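Local structure of serine-tRNA ligase (Naegleria fowleri, 6BLJ) at residues R32-V37 and V160-D165; Q338-S343 and W350-E355. The protein probably catalyses the ATP-dependent attachment of serine to its tRNA in the cytoplasm, as a class II aminoacyl-tRNA synthetase whose active site here holds adenosine monophosphate. All coordinates share one frame; numbering follows the deposited sequence.

Contact 1: R32-V37 and V160-D165; sequences RRFADV and VSDNED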
# COMPACT_ATOMS: atom_id res chain seq x y z
N ARG A 32 17.85 25.26 0.01
CA ARG A 32 18.64 24.38 0.87
C ARG A 32 18.01 22.99 0.98
O ARG A 32 18.73 22.00 1.11
CB ARG A 32 18.80 25.01 2.25
CG ARG A 32 19.61 26.33 2.19
CD ARG A 32 19.73 27.00 3.54
NE ARG A 32 20.69 28.11 3.52
CZ ARG A 32 20.76 29.07 4.44
NH1 ARG A 32 19.92 29.08 5.47
NH2 ARG A 32 21.67 30.03 4.32
N ARG A 33 16.68 22.90 0.93
CA ARG A 33 16.01 21.61 0.92
C ARG A 33 16.05 20.95 -0.45
O ARG A 33 15.59 19.81 -0.58
CB ARG A 33 14.54 21.74 1.36
CG ARG A 33 14.35 22.13 2.82
CD ARG A 33 12.89 22.11 3.23
NE ARG A 33 12.72 22.23 4.68
CZ ARG A 33 12.80 21.20 5.52
NH1 ARG A 33 13.05 19.99 5.06
NH2 ARG A 33 12.63 21.38 6.83
N PHE A 34 16.56 21.64 -1.47
CA PHE A 34 16.50 21.16 -2.85
C PHE A 34 15.06 20.78 -3.19
O PHE A 34 14.77 19.71 -3.71
CB PHE A 34 17.48 20.00 -3.07
CG PHE A 34 18.91 20.41 -2.89
CD1 PHE A 34 19.67 20.84 -3.97
CD2 PHE A 34 19.48 20.45 -1.62
CE1 PHE A 34 20.98 21.26 -3.79
CE2 PHE A 34 20.78 20.86 -1.43
CZ PHE A 34 21.54 21.26 -2.52
N ALA A 35 14.13 21.68 -2.84
CA ALA A 35 12.70 21.47 -3.03
C ALA A 35 12.16 22.51 -4.02
O ALA A 35 12.91 23.25 -4.67
CB ALA A 35 11.97 21.52 -1.68
N ASP A 36 10.84 22.57 -4.14
CA ASP A 36 10.21 23.41 -5.15
C ASP A 36 10.21 24.86 -4.65
O ASP A 36 9.44 25.22 -3.75
CB ASP A 36 8.80 22.91 -5.43
CG ASP A 36 8.13 23.64 -6.59
OD1 ASP A 36 8.73 24.57 -7.18
OD2 ASP A 36 6.99 23.26 -6.92
N VAL A 37 11.10 25.68 -5.22
CA VAL A 37 11.20 27.08 -4.82
C VAL A 37 9.97 27.87 -5.28
O VAL A 37 9.59 28.86 -4.63
CB VAL A 37 12.50 27.69 -5.38
CG1 VAL A 37 12.63 29.16 -4.98
CG2 VAL A 37 13.71 26.91 -4.90
N VAL A 160 24.48 22.72 4.13
CA VAL A 160 23.68 22.85 2.91
C VAL A 160 24.25 21.90 1.87
O VAL A 160 25.35 22.11 1.36
CB VAL A 160 23.68 24.30 2.40
CG1 VAL A 160 22.86 24.42 1.13
CG2 VAL A 160 23.15 25.25 3.48
N SER A 161 23.51 20.84 1.57
CA SER A 161 23.93 19.85 0.60
C SER A 161 22.77 18.89 0.37
O SER A 161 21.89 18.75 1.22
CB SER A 161 25.18 19.09 1.06
OG SER A 161 25.53 18.07 0.13
N ASP A 162 22.78 18.24 -0.79
CA ASP A 162 21.81 17.19 -1.11
C ASP A 162 22.38 15.79 -0.92
O ASP A 162 21.68 14.81 -1.20
CB ASP A 162 21.32 17.35 -2.56
CG ASP A 162 22.45 17.25 -3.60
OD1 ASP A 162 23.61 17.03 -3.20
OD2 ASP A 162 22.18 17.44 -4.81
N ASN A 163 23.62 15.66 -0.48
CA ASN A 163 24.29 14.37 -0.37
C ASN A 163 24.73 14.16 1.07
O ASN A 163 25.54 14.93 1.58
CB ASN A 163 25.50 14.32 -1.32
CG ASN A 163 26.17 12.95 -1.37
OD1 ASN A 163 25.93 12.09 -0.53
ND2 ASN A 163 27.04 12.76 -2.35
N GLU A 164 24.24 13.09 1.69
CA GLU A 164 24.60 12.81 3.08
C GLU A 164 26.07 12.44 3.25
O GLU A 164 26.54 12.38 4.40
CB GLU A 164 23.73 11.72 3.68
CG GLU A 164 22.36 12.21 4.08
CD GLU A 164 21.58 11.18 4.88
OE1 GLU A 164 20.71 10.51 4.29
OE2 GLU A 164 21.84 11.07 6.11
N ASP A 165 26.81 12.18 2.17
CA ASP A 165 28.26 12.11 2.29
C ASP A 165 28.82 13.38 2.90
O ASP A 165 29.94 13.36 3.43
CB ASP A 165 28.93 11.87 0.93
CG ASP A 165 28.55 10.55 0.31
OD1 ASP A 165 28.16 9.63 1.07
OD2 ASP A 165 28.66 10.41 -0.92

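Contact 2: Q338-S343 and W350-E355; sequences QFVVTS and WEMFDE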
# COMPACT_ATOMS: atom_id res chain seq x y z
N GLN A 338 13.09 10.41 23.81
CA GLN A 338 12.93 11.73 24.42
C GLN A 338 11.96 12.55 23.58
O GLN A 338 12.10 12.62 22.36
CB GLN A 338 14.25 12.49 24.50
CG GLN A 338 15.39 11.82 25.27
CD GLN A 338 16.66 12.67 25.19
OE1 GLN A 338 16.77 13.68 25.85
NE2 GLN A 338 17.61 12.25 24.36
N PHE A 339 10.98 13.17 24.25
CA PHE A 339 9.99 14.02 23.58
C PHE A 339 9.76 15.25 24.46
O PHE A 339 9.47 15.11 25.65
CB PHE A 339 8.67 13.26 23.35
CG PHE A 339 7.67 14.03 22.51
CD1 PHE A 339 6.86 15.01 23.08
CD2 PHE A 339 7.54 13.77 21.15
CE1 PHE A 339 5.96 15.72 22.31
CE2 PHE A 339 6.63 14.47 20.37
CZ PHE A 339 5.84 15.45 20.95
N VAL A 340 9.91 16.45 23.89
CA VAL A 340 9.81 17.68 24.67
C VAL A 340 8.94 18.71 23.96
O VAL A 340 9.08 18.93 22.75
CB VAL A 340 11.20 18.28 24.98
CG1 VAL A 340 11.06 19.50 25.91
CG2 VAL A 340 12.11 17.23 25.63
N VAL A 341 8.05 19.35 24.73
CA VAL A 341 7.31 20.54 24.31
C VAL A 341 7.95 21.74 24.99
O VAL A 341 8.13 21.75 26.21
CB VAL A 341 5.82 20.43 24.69
CG1 VAL A 341 5.02 21.61 24.13
CG2 VAL A 341 5.22 19.07 24.28
N THR A 342 8.31 22.78 24.21
CA THR A 342 8.91 23.97 24.82
C THR A 342 8.15 25.24 24.44
O THR A 342 7.36 25.28 23.50
CB THR A 342 10.38 24.18 24.43
OG1 THR A 342 10.43 24.72 23.10
CG2 THR A 342 11.16 22.87 24.50
N SER A 343 8.46 26.30 25.19
CA SER A 343 8.06 27.63 24.80
C SER A 343 8.65 27.97 23.44
O SER A 343 9.71 27.48 23.07
CB SER A 343 8.54 28.64 25.85
OG SER A 343 8.55 29.96 25.33
N TRP A 350 15.94 25.60 20.84
CA TRP A 350 17.31 25.33 20.42
C TRP A 350 18.19 24.94 21.60
O TRP A 350 19.07 24.09 21.47
CB TRP A 350 17.88 26.54 19.66
CG TRP A 350 17.13 26.72 18.39
CD1 TRP A 350 16.27 27.73 18.06
CD2 TRP A 350 17.06 25.77 17.31
NE1 TRP A 350 15.71 27.49 16.83
CE2 TRP A 350 16.17 26.29 16.35
CE3 TRP A 350 17.68 24.54 17.07
CZ2 TRP A 350 15.89 25.63 15.16
CZ3 TRP A 350 17.40 23.88 15.88
CH2 TRP A 350 16.51 24.42 14.95
N GLU A 351 17.97 25.56 22.77
CA GLU A 351 18.66 25.11 23.97
C GLU A 351 18.23 23.69 24.34
O GLU A 351 19.06 22.87 24.76
CB GLU A 351 18.41 26.09 25.12
CG GLU A 351 19.03 27.46 24.87
CD GLU A 351 18.55 28.51 25.86
OE1 GLU A 351 17.82 28.16 26.81
OE2 GLU A 351 18.91 29.69 25.68
N MET A 352 16.95 23.37 24.18
CA MET A 352 16.49 22.02 24.50
C MET A 352 17.06 20.99 23.53
O MET A 352 17.33 19.84 23.92
CB MET A 352 14.95 21.99 24.50
CG MET A 352 14.34 20.70 25.02
SD MET A 352 14.83 20.36 26.73
CE MET A 352 14.23 21.82 27.59
N PHE A 353 17.24 21.37 22.26
CA PHE A 353 17.89 20.50 21.29
C PHE A 353 19.27 20.06 21.78
O PHE A 353 19.59 18.87 21.79
CB PHE A 353 17.99 21.25 19.94
CG PHE A 353 18.67 20.47 18.83
CD1 PHE A 353 17.92 19.67 17.96
CD2 PHE A 353 20.04 20.54 18.64
CE1 PHE A 353 18.53 18.96 16.93
CE2 PHE A 353 20.66 19.83 17.61
CZ PHE A 353 19.90 19.05 16.76
N ASP A 354 20.08 21.03 22.24
CA ASP A 354 21.40 20.73 22.77
C ASP A 354 21.31 19.83 24.00
O ASP A 354 22.14 18.92 24.18
CB ASP A 354 22.14 22.03 23.12
CG ASP A 354 22.49 22.86 21.90
OD1 ASP A 354 22.51 22.30 20.78
OD2 ASP A 354 22.76 24.06 22.05
N GLU A 355 20.33 20.08 24.88
CA GLU A 355 20.16 19.25 26.07
C GLU A 355 19.84 17.81 25.69
O GLU A 355 20.38 16.87 26.29
CB GLU A 355 19.06 19.83 26.97
CG GLU A 355 18.70 18.91 28.16
CD GLU A 355 17.56 19.45 29.03
OE1 GLU A 355 17.58 20.65 29.39
OE2 GLU A 355 16.64 18.65 29.35

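Contact 1: R32-V37 and V160-D165
The Phe34 ring lies flat against the methylene of an aspartate: Asp162 CB stands 3.7 Å from the ring centroid, 10° off the ring normal, a CH-pi contact over the face. Beyond that methylene the carboxylate plane is turned 28° from the ring, and Asp162 OD2 leads on to Asn402 of the second subunit, a hydrogen bond that gives the charged end a partner across the subunit interface. The backbone joins in as well, with Ser161 C 3.3 Å from Phe34 CE2 and Asp162 N 3.4 Å from the same carbon. Phe34 owes its place to the end of helix 23-32, where it takes up positive phi (51°) in a Schellman motif and breaks the helix just before the long helix 38-76 of the N-terminal arm, which probably binds tRNA. Two residues earlier, Arg32 runs extended past Val160, with Arg32 NE 3.8 Å from Val160 CG2 and Arg32 CG 3.9 Å from Val160 CG1; its guanidinium continues to a salt bridge with Glu156. Ser378 ties the two backbones together through its OG, which bonds both Arg32 O and Ser161 N. Past the ring, the 160-165 loop is shaped by its own side chains: Ser161 OG accepts Asn163 N at 3.1 Å through a nearly straight bond, an ST turn, and Asn163 OD1 takes Asp165 N at 2.8 Å in an Asx turn.

Contact 2: Q338-S343 and W350-E355
Met352 reaches from helix 348-366 to two side chains of strand 332-342, Val340 and Thr342. Its CB meets the methyl of Thr342, CG2, at 3.9 Å, the two side chains running alongside and pointing opposite ways. The next atom, Met352 CG, is set anti to the backbone N (chi1 -171°), which carries it out from the helix to the strand; there it lies 3.6 Å from Val340 CG1 and 3.9 Å from Thr342 CG2, touching a methyl of each. Bends at chi2 and chi3 (both 59°) turn the chain aside, so that SD stays 4.0 Å from Val340 CG1 and CE ends 4.3 Å from the same methyl, a looser touch. Val340 lies roughly perpendicular to the Met352 chain. The helix packs on one face of the mixed sheet of the class II synthetase core, in which strand 332-342 runs antiparallel to strands 304-313 and 436-447. The polar end of Thr342 is kept out of the apolar contact: its OG1 donates to Ser343 O at 2.9 Å, from above the carbonyl plane. Gln338 supplies a polar link further along the helix, to Met356 O and Asn359. Between 338-343 and 350-355 the contact itself is apolar and buried, depending on shape and carrying no directional bond.

Overall arrangement
Both segments of contact 1 precede those of contact 2 in the sequence, and the two do not touch: their centres lie 25 Å apart and their nearest atoms about 9 Å. Contact 2 is local, formed by a strand and the helix that follows it within the catalytic core. Contact 1 instead spans 123 residues, most of them in the helices of the N-terminal arm, and brings the start of that arm back to the loop leading into strand 168-173, a strand of the large mixed sheet that also contains strand 332-342. One contact is thus buried inside the core, whereas the other sits at the surface where arm, core and second subunit meet.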